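PDB 3CDX: Succinylglutamatedesuccinylase/aspartoacylase from Rhodobacter sphaeroides 2.4.1, which probably hydrolyses non-peptide carbon-nitrogen bonds in linear amides with the help of a bound metal ion, and may also act on ester bonds. Local coordinates for residues Gly61-Glu66 against Asp147-Gly152; Asp65-Gln70 against Gly219-Glu224; Gln70-Asp75 against Ile228-Ile233; His153-Thr158 against Val318-Gly323. All coordinates share one frame; numbering follows the deposited sequence.

Interaction 1. Residues Gly61-Glu66 against Asp147-Gly152. With CA (calcium ion), chain G.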
# COMPACT_ATOMS: atom_id res chain seq x y z
N GLY A 61 -2.54 11.05 24.14
CA GLY A 61 -2.79 10.37 22.86
C GLY A 61 -2.71 11.30 21.67
O GLY A 61 -3.32 11.05 20.64
N VAL A 62 -1.93 12.37 21.81
CA VAL A 62 -1.63 13.24 20.67
C VAL A 62 -0.91 12.41 19.61
O VAL A 62 -1.10 12.61 18.42
CB VAL A 62 -0.83 14.49 21.12
CG1 VAL A 62 -0.06 15.14 19.96
CG2 VAL A 62 -1.81 15.49 21.80
N HIS A 63 -0.08 11.47 20.09
CA HIS A 63 0.48 10.40 19.28
C HIS A 63 -0.20 9.10 19.68
O HIS A 63 -0.37 8.82 20.86
CB HIS A 63 2.01 10.32 19.44
CG HIS A 63 2.73 11.49 18.81
ND1 HIS A 63 3.74 12.17 19.44
CD2 HIS A 63 2.55 12.10 17.61
CE1 HIS A 63 4.16 13.16 18.66
NE2 HIS A 63 3.46 13.13 17.54
N GLY A 64 -0.64 8.34 18.69
CA GLY A 64 -1.47 7.18 18.96
C GLY A 64 -0.79 6.07 19.75
O GLY A 64 -1.47 5.30 20.45
N ASP A 65 0.54 6.00 19.64
CA ASP A 65 1.34 4.95 20.29
C ASP A 65 1.95 5.37 21.65
O ASP A 65 2.85 4.73 22.16
CB ASP A 65 2.46 4.44 19.35
CG ASP A 65 3.45 5.53 18.93
OD1 ASP A 65 3.19 6.74 19.10
OD2 ASP A 65 4.50 5.17 18.38
N GLU A 66 1.48 6.47 22.20
CA GLU A 66 2.00 6.91 23.49
C GLU A 66 0.89 6.75 24.49
O GLU A 66 -0.00 7.56 24.53
CB GLU A 66 2.51 8.33 23.37
CG GLU A 66 3.63 8.38 22.39
CD GLU A 66 4.11 9.76 22.08
OE1 GLU A 66 3.69 10.72 22.79
OE2 GLU A 66 4.88 9.87 21.09
N ASP A 147 0.58 17.99 28.79
CA ASP A 147 0.44 17.20 27.58
C ASP A 147 1.28 15.94 27.76
O ASP A 147 2.52 15.98 27.89
CB ASP A 147 0.81 18.07 26.33
CG ASP A 147 0.56 17.35 25.00
OD1 ASP A 147 -0.36 16.48 24.89
OD2 ASP A 147 1.34 17.64 24.06
N MET A 148 0.59 14.81 27.88
CA MET A 148 1.26 13.56 28.24
C MET A 148 1.78 12.71 27.04
O MET A 148 0.99 12.21 26.19
CB MET A 148 0.33 12.74 29.14
CG MET A 148 -0.14 13.48 30.45
SD MET A 148 -1.08 12.53 31.67
CE MET A 148 0.17 11.59 32.48
N HIS A 149 3.09 12.54 27.00
CA HIS A 149 3.77 11.84 25.94
C HIS A 149 4.63 10.71 26.49
O HIS A 149 4.85 10.61 27.72
CB HIS A 149 4.64 12.84 25.15
CG HIS A 149 3.84 13.79 24.31
ND1 HIS A 149 3.60 13.59 22.97
CD2 HIS A 149 3.18 14.93 24.64
CE1 HIS A 149 2.83 14.56 22.50
NE2 HIS A 149 2.58 15.40 23.49
N THR A 150 5.13 9.89 25.56
CA THR A 150 6.19 8.92 25.80
C THR A 150 6.98 8.88 24.49
O THR A 150 6.62 9.59 23.54
CB THR A 150 5.66 7.48 26.07
OG1 THR A 150 5.15 6.91 24.85
CG2 THR A 150 4.57 7.45 27.14
N ALA A 151 8.01 8.04 24.42
CA ALA A 151 8.80 7.94 23.19
C ALA A 151 8.20 7.00 22.14
O ALA A 151 8.79 6.80 21.07
CB ALA A 151 10.23 7.56 23.49
N GLY A 152 7.02 6.43 22.44
CA GLY A 152 6.27 5.59 21.52
C GLY A 152 7.08 4.38 21.08
O GLY A 152 7.62 3.65 21.92
CA CA G . 4.82 12.23 21.55
O HOH W 1 -0.44 9.76 25.90
O HOH W 2 -0.47 13.89 24.34
O HOH W 3 0.96 11.61 22.93
O HOH W 4 3.78 4.68 25.43
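The His149 imidazole has His63 ND1 and Asp147 OD2 at its edge, in the ring plane, and a water that accepts from Val62 N over one face, offset toward the rim. At the edge of the His63 ring, also in plane, lies CD of Glu66. The two rings are turned 72° apart, yet both aim ND1 at one calcium ion, 2.4 Å from His63 ND1 and 2.3 Å from His149 ND1. Glu66 grips the same ion with both oxygens; its chain, extended beyond CG (chi2 174°), carries the carboxylate across to the metal. Each ring is also held at its far nitrogen: His149 NE2 donates to Asp147 OD2 over 2.6 Å, arriving from above the carboxylate plane, and His63 NE2 is bonded to Asp113. On the flank, Thr150 N gives a weak bond to Glu66 OE1, and Thr150 OG1 rests 3.2 Å from Glu66 CG while accepting from Gly152 N in an ST turn. With an alanine at Thr150, Gly152 N would probably lose that acceptor and Glu66 CG the group packed beside it. Two histidines and a bidentate glutamate, with His63 and Glu66 in a His-X-X-Glu sequence, form the metal site characteristic of M14-like zinc hydrolases, occupied here by calcium.

Interaction 2. Residues Asp65-Gln70 against Gly219-Glu224. With CA (calcium ion), chain G.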
# COMPACT_ATOMS: atom_id res chain seq x y z
N ASP A 65 0.54 6.00 19.64
CA ASP A 65 1.34 4.95 20.29
C ASP A 65 1.95 5.37 21.65
O ASP A 65 2.85 4.73 22.16
CB ASP A 65 2.46 4.44 19.35
CG ASP A 65 3.45 5.53 18.93
OD1 ASP A 65 3.19 6.74 19.10
OD2 ASP A 65 4.50 5.17 18.38
N GLU A 66 1.48 6.47 22.20
CA GLU A 66 2.00 6.91 23.49
C GLU A 66 0.89 6.75 24.49
O GLU A 66 -0.00 7.56 24.53
CB GLU A 66 2.51 8.33 23.37
CG GLU A 66 3.63 8.38 22.39
CD GLU A 66 4.11 9.76 22.08
OE1 GLU A 66 3.69 10.72 22.79
OE2 GLU A 66 4.88 9.87 21.09
N TYR A 67 0.97 5.67 25.28
CA TYR A 67 -0.15 5.10 26.05
C TYR A 67 -0.41 5.68 27.43
O TYR A 67 -1.57 5.73 27.88
CB TYR A 67 0.05 3.59 26.25
CG TYR A 67 0.43 2.86 24.98
CD1 TYR A 67 -0.42 2.88 23.84
CD2 TYR A 67 1.62 2.13 24.91
CE1 TYR A 67 -0.05 2.20 22.67
CE2 TYR A 67 2.01 1.48 23.75
CZ TYR A 67 1.18 1.49 22.65
OH TYR A 67 1.65 0.82 21.51
N GLU A 68 0.67 6.12 28.10
CA GLU A 68 0.54 6.43 29.53
C GLU A 68 -0.44 7.57 29.82
O GLU A 68 -1.25 7.49 30.77
CB GLU A 68 1.93 6.65 30.16
CG GLU A 68 2.66 5.34 30.44
CD GLU A 68 3.15 4.58 29.18
OE1 GLU A 68 2.89 4.97 28.02
OE2 GLU A 68 3.79 3.54 29.38
N GLY A 69 -0.43 8.62 28.98
CA GLY A 69 -1.45 9.69 29.09
C GLY A 69 -2.87 9.22 28.81
O GLY A 69 -3.82 9.65 29.45
N GLN A 70 -3.03 8.32 27.83
CA GLN A 70 -4.37 7.79 27.52
C GLN A 70 -4.98 7.05 28.73
O GLN A 70 -6.15 7.20 28.99
CB GLN A 70 -4.31 6.81 26.33
CG GLN A 70 -3.79 7.44 25.00
CD GLN A 70 -3.72 6.38 23.91
OE1 GLN A 70 -4.62 5.55 23.81
NE2 GLN A 70 -2.61 6.37 23.12
N GLY A 219 7.36 0.74 22.49
CA GLY A 219 6.14 0.15 21.92
C GLY A 219 5.19 -0.44 22.97
O GLY A 219 4.13 -0.97 22.61
N ARG A 220 5.57 -0.33 24.25
CA ARG A 220 4.90 -1.02 25.35
C ARG A 220 4.32 -0.07 26.40
O ARG A 220 4.55 1.16 26.34
CB ARG A 220 5.87 -2.04 25.99
CG ARG A 220 7.23 -1.47 26.55
CD ARG A 220 7.08 -0.86 27.94
NE ARG A 220 8.33 -0.76 28.73
CZ ARG A 220 9.13 0.31 28.76
NH1 ARG A 220 8.87 1.43 28.01
NH2 ARG A 220 10.23 0.28 29.51
N VAL A 221 3.62 -0.65 27.39
CA VAL A 221 3.06 0.09 28.51
C VAL A 221 4.03 -0.04 29.71
O VAL A 221 4.38 -1.17 30.13
CB VAL A 221 1.66 -0.41 28.91
CG1 VAL A 221 1.16 0.32 30.17
CG2 VAL A 221 0.64 -0.17 27.79
N ASN A 222 4.48 1.11 30.21
CA ASN A 222 5.50 1.16 31.29
C ASN A 222 4.73 1.27 32.61
O ASN A 222 4.00 2.25 32.84
CB ASN A 222 6.45 2.36 31.05
CG ASN A 222 7.58 2.45 32.08
OD1 ASN A 222 7.34 2.34 33.26
ND2 ASN A 222 8.83 2.65 31.62
N ILE A 223 4.84 0.24 33.44
CA ILE A 223 4.08 0.16 34.69
C ILE A 223 4.39 1.36 35.62
O ILE A 223 3.48 1.93 36.23
CB ILE A 223 4.35 -1.19 35.40
CG1 ILE A 223 3.72 -2.35 34.59
CG2 ILE A 223 3.85 -1.18 36.83
CD1 ILE A 223 4.14 -3.76 35.10
N GLU A 224 5.68 1.71 35.72
CA GLU A 224 6.10 2.84 36.56
C GLU A 224 5.63 4.15 35.96
O GLU A 224 5.26 5.07 36.70
CB GLU A 224 7.62 2.86 36.71
CG GLU A 224 8.11 1.98 37.83
CD GLU A 224 7.68 2.52 39.20
OE1 GLU A 224 6.62 2.05 39.72
OE2 GLU A 224 8.39 3.43 39.72
CA CA G . 4.82 12.23 21.55
O HOH W 5 5.86 3.03 27.70
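Glu68 OE2 accepts the backbone N-H of Asn222 in a short, straight hydrogen bond (2.7 Å, 168° at the hydrogen), tying the start of helix 68-79 to the N-cap residue of helix 223-239. The donor comes in almost in line with the CD-OE2 bond. Glu68 gets there by bending at chi2 (70°), which turns the carboxylate toward the chain leading into the other helix; a water 2.7 Å from Glu68 OE2 and from Arg220 O lies beside the same junction. Being so near a helix N-terminus is likely to help stabilise the negative charge of the carboxylate.

Next to this polar link, Tyr67 presents an edge to the 219-224 backbone. Arg220 O lies in the ring plane, 3.4 Å from Tyr67 CD2, and Val221 CG2 meets CD2 obliquely at 3.8 Å.

Further out, the Tyr67 hydroxyl bonds to Asp103, Asn222 OD1 caps Gly225 N, and Arg220 NH1 pairs with Asp156. A third subunit packs here too: its Trp218 makes a cation-pi contact with Arg220 and its Phe278 packs on Val221. Gln70 NE2 holds the turn before the first helix by bonding to Gly64 O and to the backbone O of Glu66, whose side chain binds the calcium ion. The Tyr67 ring is backed on one face by Asp65 O, 3.6 Å above the plane and over its centre.

Interaction 3. Residues Gln70-Asp75 against Ile228-Ile233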
# COMPACT_ATOMS: atom_id res chain seq x y z
N GLN A 70 -3.03 8.32 27.83
CA GLN A 70 -4.37 7.79 27.52
C GLN A 70 -4.98 7.05 28.73
O GLN A 70 -6.15 7.20 28.99
CB GLN A 70 -4.31 6.81 26.33
CG GLN A 70 -3.79 7.44 25.00
CD GLN A 70 -3.72 6.38 23.91
OE1 GLN A 70 -4.62 5.55 23.81
NE2 GLN A 70 -2.61 6.37 23.12
N ILE A 71 -4.16 6.22 29.41
CA ILE A 71 -4.58 5.50 30.62
C ILE A 71 -4.81 6.45 31.82
O ILE A 71 -5.90 6.43 32.41
CB ILE A 71 -3.56 4.44 31.02
CG1 ILE A 71 -3.51 3.30 29.97
CG2 ILE A 71 -3.88 3.89 32.41
CD1 ILE A 71 -2.22 2.42 30.06
N ALA A 72 -3.82 7.28 32.14
CA ALA A 72 -3.90 8.14 33.33
C ALA A 72 -5.12 9.08 33.23
O ALA A 72 -5.90 9.19 34.18
CB ALA A 72 -2.64 8.95 33.46
N ILE A 73 -5.29 9.71 32.07
CA ILE A 73 -6.34 10.72 31.90
C ILE A 73 -7.76 10.13 31.77
O ILE A 73 -8.70 10.69 32.30
CB ILE A 73 -6.00 11.70 30.74
CG1 ILE A 73 -4.70 12.45 31.06
CG2 ILE A 73 -7.09 12.72 30.50
CD1 ILE A 73 -4.18 13.28 29.86
N SER A 74 -7.93 9.02 31.05
CA SER A 74 -9.24 8.42 30.94
C SER A 74 -9.70 7.85 32.27
O SER A 74 -10.90 7.89 32.61
CB SER A 74 -9.30 7.36 29.83
OG SER A 74 -8.60 6.19 30.19
N ASP A 75 -8.75 7.31 33.03
CA ASP A 75 -9.04 6.85 34.40
C ASP A 75 -9.53 8.02 35.29
O ASP A 75 -10.53 7.90 35.98
CB ASP A 75 -7.78 6.16 34.98
CG ASP A 75 -7.97 5.72 36.44
OD1 ASP A 75 -8.74 4.75 36.65
OD2 ASP A 75 -7.33 6.31 37.35
N ILE A 228 3.50 6.96 37.81
CA ILE A 228 4.01 8.33 37.95
C ILE A 228 3.07 9.33 37.27
O ILE A 228 2.79 10.41 37.81
CB ILE A 228 5.47 8.40 37.46
CG1 ILE A 228 6.40 7.71 38.47
CG2 ILE A 228 5.92 9.85 37.13
CD1 ILE A 228 6.63 8.46 39.82
N GLY A 229 2.54 8.95 36.11
CA GLY A 229 1.57 9.78 35.41
C GLY A 229 0.24 9.95 36.12
O GLY A 229 -0.27 11.06 36.21
N LYS A 230 -0.33 8.87 36.64
CA LYS A 230 -1.57 8.97 37.42
C LYS A 230 -1.39 9.89 38.65
O LYS A 230 -2.21 10.80 38.89
CB LYS A 230 -2.00 7.59 37.91
CG LYS A 230 -2.69 6.66 36.87
CD LYS A 230 -3.24 5.36 37.56
CE LYS A 230 -4.26 4.64 36.68
NZ LYS A 230 -4.94 3.45 37.30
N ARG A 231 -0.35 9.64 39.44
CA ARG A 231 -0.04 10.52 40.59
C ARG A 231 0.25 11.98 40.13
O ARG A 231 -0.17 12.92 40.78
CB ARG A 231 1.11 9.95 41.41
CG ARG A 231 1.39 10.68 42.75
CD ARG A 231 2.60 10.15 43.47
NE ARG A 231 3.85 10.59 42.85
CZ ARG A 231 5.05 10.34 43.36
NH1 ARG A 231 5.17 9.67 44.50
NH2 ARG A 231 6.13 10.79 42.76
N GLY A 232 0.98 12.16 39.03
CA GLY A 232 1.42 13.50 38.64
C GLY A 232 0.28 14.42 38.31
O GLY A 232 0.35 15.63 38.59
N ILE A 233 -0.77 13.88 37.68
CA ILE A 233 -1.89 14.72 37.32
C ILE A 233 -2.75 15.12 38.51
O ILE A 233 -3.23 16.25 38.55
CB ILE A 233 -2.73 14.17 36.11
CG1 ILE A 233 -3.41 12.82 36.40
CG2 ILE A 233 -1.81 14.06 34.85
CD1 ILE A 233 -4.28 12.28 35.21
O HOH W 6 -6.14 4.38 39.52
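Lys230 reaches along the flank of helix 70-75, touching Ala72 at its base and Asp75 at its tip. From CB the chain leaves with CG anti to the carbonyl carbon (chi1 -78°), which lays CG against Ala72, 4.0 Å from its CA. CD continues the extended run, and CE arrives 3.6 Å from Asp75 OD2, with Ile71 CG2 at the margin. NZ ends 3.7 Å from the same Asp75 OD2, a long salt bridge, and gives a hydrogen bond to a water (2.7 Å from NZ) that in turn donates to Asp75 OD2. The other carboxylate oxygen, OD1, is engaged by Arg79.

Beneath this polar pair the helices are in van der Waals contact. Ala72 CB sits 3.9 Å from Lys230 N and also meets Gly229 C, while Ile233 CD1 reaches Ala72 O at 3.6 Å and lies by Ile73 CG1. Met148 of strand 144-148 lies under the pair, touching Ala72, Ile73 and Ile233.

With Ala72 set against the backbone of Gly229 and Lys230, the axes come within 8.8 Å at -43°. The chemistry thus divides by depth: small and branched apolar groups fit the helices together inside, whereas the charges at the helix flank, partly linked through water, probably add a weaker and more adaptable attraction.

Interaction 4. Residues His153-Thr158 against Val318-Gly323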
# COMPACT_ATOMS: atom_id res chain seq x y z
N HIS A 153 7.18 4.20 19.76
CA HIS A 153 8.05 3.20 19.17
C HIS A 153 9.49 3.64 18.89
O HIS A 153 10.31 2.81 18.49
CB HIS A 153 7.44 2.68 17.86
CG HIS A 153 6.17 1.93 18.06
ND1 HIS A 153 4.96 2.55 18.26
CD2 HIS A 153 5.92 0.59 18.11
CE1 HIS A 153 4.01 1.64 18.42
NE2 HIS A 153 4.56 0.45 18.30
N SER A 154 9.79 4.92 19.11
CA SER A 154 11.09 5.52 18.77
C SER A 154 12.26 5.25 19.76
O SER A 154 13.42 5.05 19.36
CB SER A 154 10.92 7.04 18.58
OG SER A 154 10.06 7.34 17.49
N TYR A 155 11.94 5.25 21.04
CA TYR A 155 12.92 5.16 22.11
C TYR A 155 12.23 4.61 23.34
O TYR A 155 11.02 4.44 23.36
CB TYR A 155 13.40 6.58 22.51
CG TYR A 155 14.06 7.26 21.39
CD1 TYR A 155 15.27 6.79 20.92
CD2 TYR A 155 13.47 8.35 20.77
CE1 TYR A 155 15.90 7.36 19.84
CE2 TYR A 155 14.08 8.96 19.69
CZ TYR A 155 15.30 8.44 19.21
OH TYR A 155 15.97 8.99 18.14
N ASP A 156 13.02 4.32 24.35
CA ASP A 156 12.47 4.34 25.68
C ASP A 156 12.87 5.68 26.28
O ASP A 156 13.81 6.35 25.82
CB ASP A 156 12.97 3.18 26.54
CG ASP A 156 12.02 2.88 27.70
OD1 ASP A 156 10.90 3.44 27.72
OD2 ASP A 156 12.39 2.07 28.60
N SER A 157 12.15 6.08 27.32
CA SER A 157 12.49 7.29 28.02
C SER A 157 12.35 6.99 29.51
O SER A 157 11.50 6.20 29.92
CB SER A 157 11.60 8.45 27.56
OG SER A 157 10.23 8.19 27.86
N THR A 158 13.23 7.58 30.31
CA THR A 158 13.06 7.44 31.75
C THR A 158 11.93 8.36 32.23
O THR A 158 11.84 9.51 31.77
CB THR A 158 14.40 7.65 32.53
OG1 THR A 158 14.20 7.32 33.90
CG2 THR A 158 14.89 9.05 32.42
N VAL A 318 21.18 8.76 31.03
CA VAL A 318 20.45 8.51 29.79
C VAL A 318 18.98 8.89 29.99
O VAL A 318 18.31 8.39 30.89
CB VAL A 318 20.64 7.04 29.25
CG1 VAL A 318 19.90 6.83 27.93
CG2 VAL A 318 22.14 6.75 29.03
N TRP A 319 18.51 9.81 29.16
CA TRP A 319 17.11 10.24 29.23
C TRP A 319 16.23 9.46 28.24
O TRP A 319 15.18 8.92 28.65
CB TRP A 319 17.00 11.74 28.96
CG TRP A 319 15.59 12.27 29.01
CD1 TRP A 319 14.57 11.86 29.84
CD2 TRP A 319 15.05 13.28 28.19
NE1 TRP A 319 13.44 12.59 29.59
CE2 TRP A 319 13.70 13.45 28.56
CE3 TRP A 319 15.57 14.08 27.16
CZ2 TRP A 319 12.88 14.40 27.97
CZ3 TRP A 319 14.73 15.02 26.55
CH2 TRP A 319 13.41 15.17 26.96
N PHE A 320 16.65 9.48 26.96
CA PHE A 320 16.13 8.64 25.87
C PHE A 320 17.17 7.61 25.48
O PHE A 320 18.33 7.95 25.25
CB PHE A 320 15.80 9.45 24.61
CG PHE A 320 14.47 10.16 24.65
CD1 PHE A 320 13.97 10.68 25.83
CD2 PHE A 320 13.72 10.32 23.47
CE1 PHE A 320 12.71 11.33 25.85
CE2 PHE A 320 12.46 10.97 23.50
CZ PHE A 320 11.97 11.48 24.69
N GLY A 321 16.72 6.37 25.35
CA GLY A 321 17.58 5.26 24.96
C GLY A 321 17.05 4.59 23.72
O GLY A 321 15.83 4.62 23.47
N ALA A 322 17.96 3.98 22.97
CA ALA A 322 17.65 3.29 21.70
C ALA A 322 16.32 2.52 21.75
O ALA A 322 16.04 1.81 22.71
CB ALA A 322 18.78 2.37 21.33
N GLY A 323 15.51 2.69 20.70
CA GLY A 323 14.22 1.98 20.54
C GLY A 323 14.41 0.76 19.67
O GLY A 323 14.79 -0.31 20.19
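Asp156 and Gly321 form an antiparallel hydrogen-bonded pair in which both backbone donors and both acceptors are used: Asp156 N gives to Gly321 O at 3.0 Å, and Gly321 N returns to Asp156 O at 2.9 Å. A third bond, from Thr158 N to Trp319 O (2.9 Å), is nearly collinear with the carbonyl. Between them Ser157 and Phe320 make the non-hydrogen-bonded pair, and there CA-H groups come up to the carbonyls, Phe320 CA to Asp156 O and Ser157 CA to Trp319 O.

Most polar side-chain ends are satisfied elsewhere. Asp156 OD1 pairs with Arg220, Ser157 OG bonds to Gly216 O, Trp319 NE1 to Ser160, Tyr155 OH to Ala332 O, and Ser154 OG to Gly37 N of a second subunit; Ala322 O accepts from Trp218 NE1. Tyr155 CG stands anti to the carbonyl carbon (chi1 -61°), which brings its ring to Phe320, CD2 to CD2 at 3.4 Å; the side chains cross at about a right angle, their ring planes 50° apart. A leucine in place of Tyr155 would probably leave Ala332 O without its hydroxyl mate and open a gap beside the CD2 edge of Phe320. Phe320, about 8 Å from the calcium ion, also has CE1 3.6 Å above the Trp319 ring, over its centre, and Trp38 of the second subunit against it.

Strand 155-157 thus adds to strand 316-322, which also pairs with strands 287-288 and 332-339, the latter with a classic beta bulge where Trp319 and Phe320 both face Val335. Glu214 of strand 209-214 touches Ser157, Trp319 and Phe320.

Interactions 1, 2 and 3 follow one another along 61-75, from the metal loop into helix 68-79, and all lie in the catalytic domain. Interactions 1 and 2 share Asp65 and Glu66 and have centres 8 Å apart; interactions 2 and 3 share Gln70 and both helices, 68-79 and 223-239, with centres 10 Å apart. Interaction 4 is about 13 Å from interactions 1 and 2 and about 20 Å from interaction 3, centre to centre. It joins the chain just after the calcium ligand His149 to strand 316-322, linked back through Asp65-His153 and Arg220-Asp156. The metal site therefore lies between a helix pair and a C-terminal strand, with other subunits packing nearby.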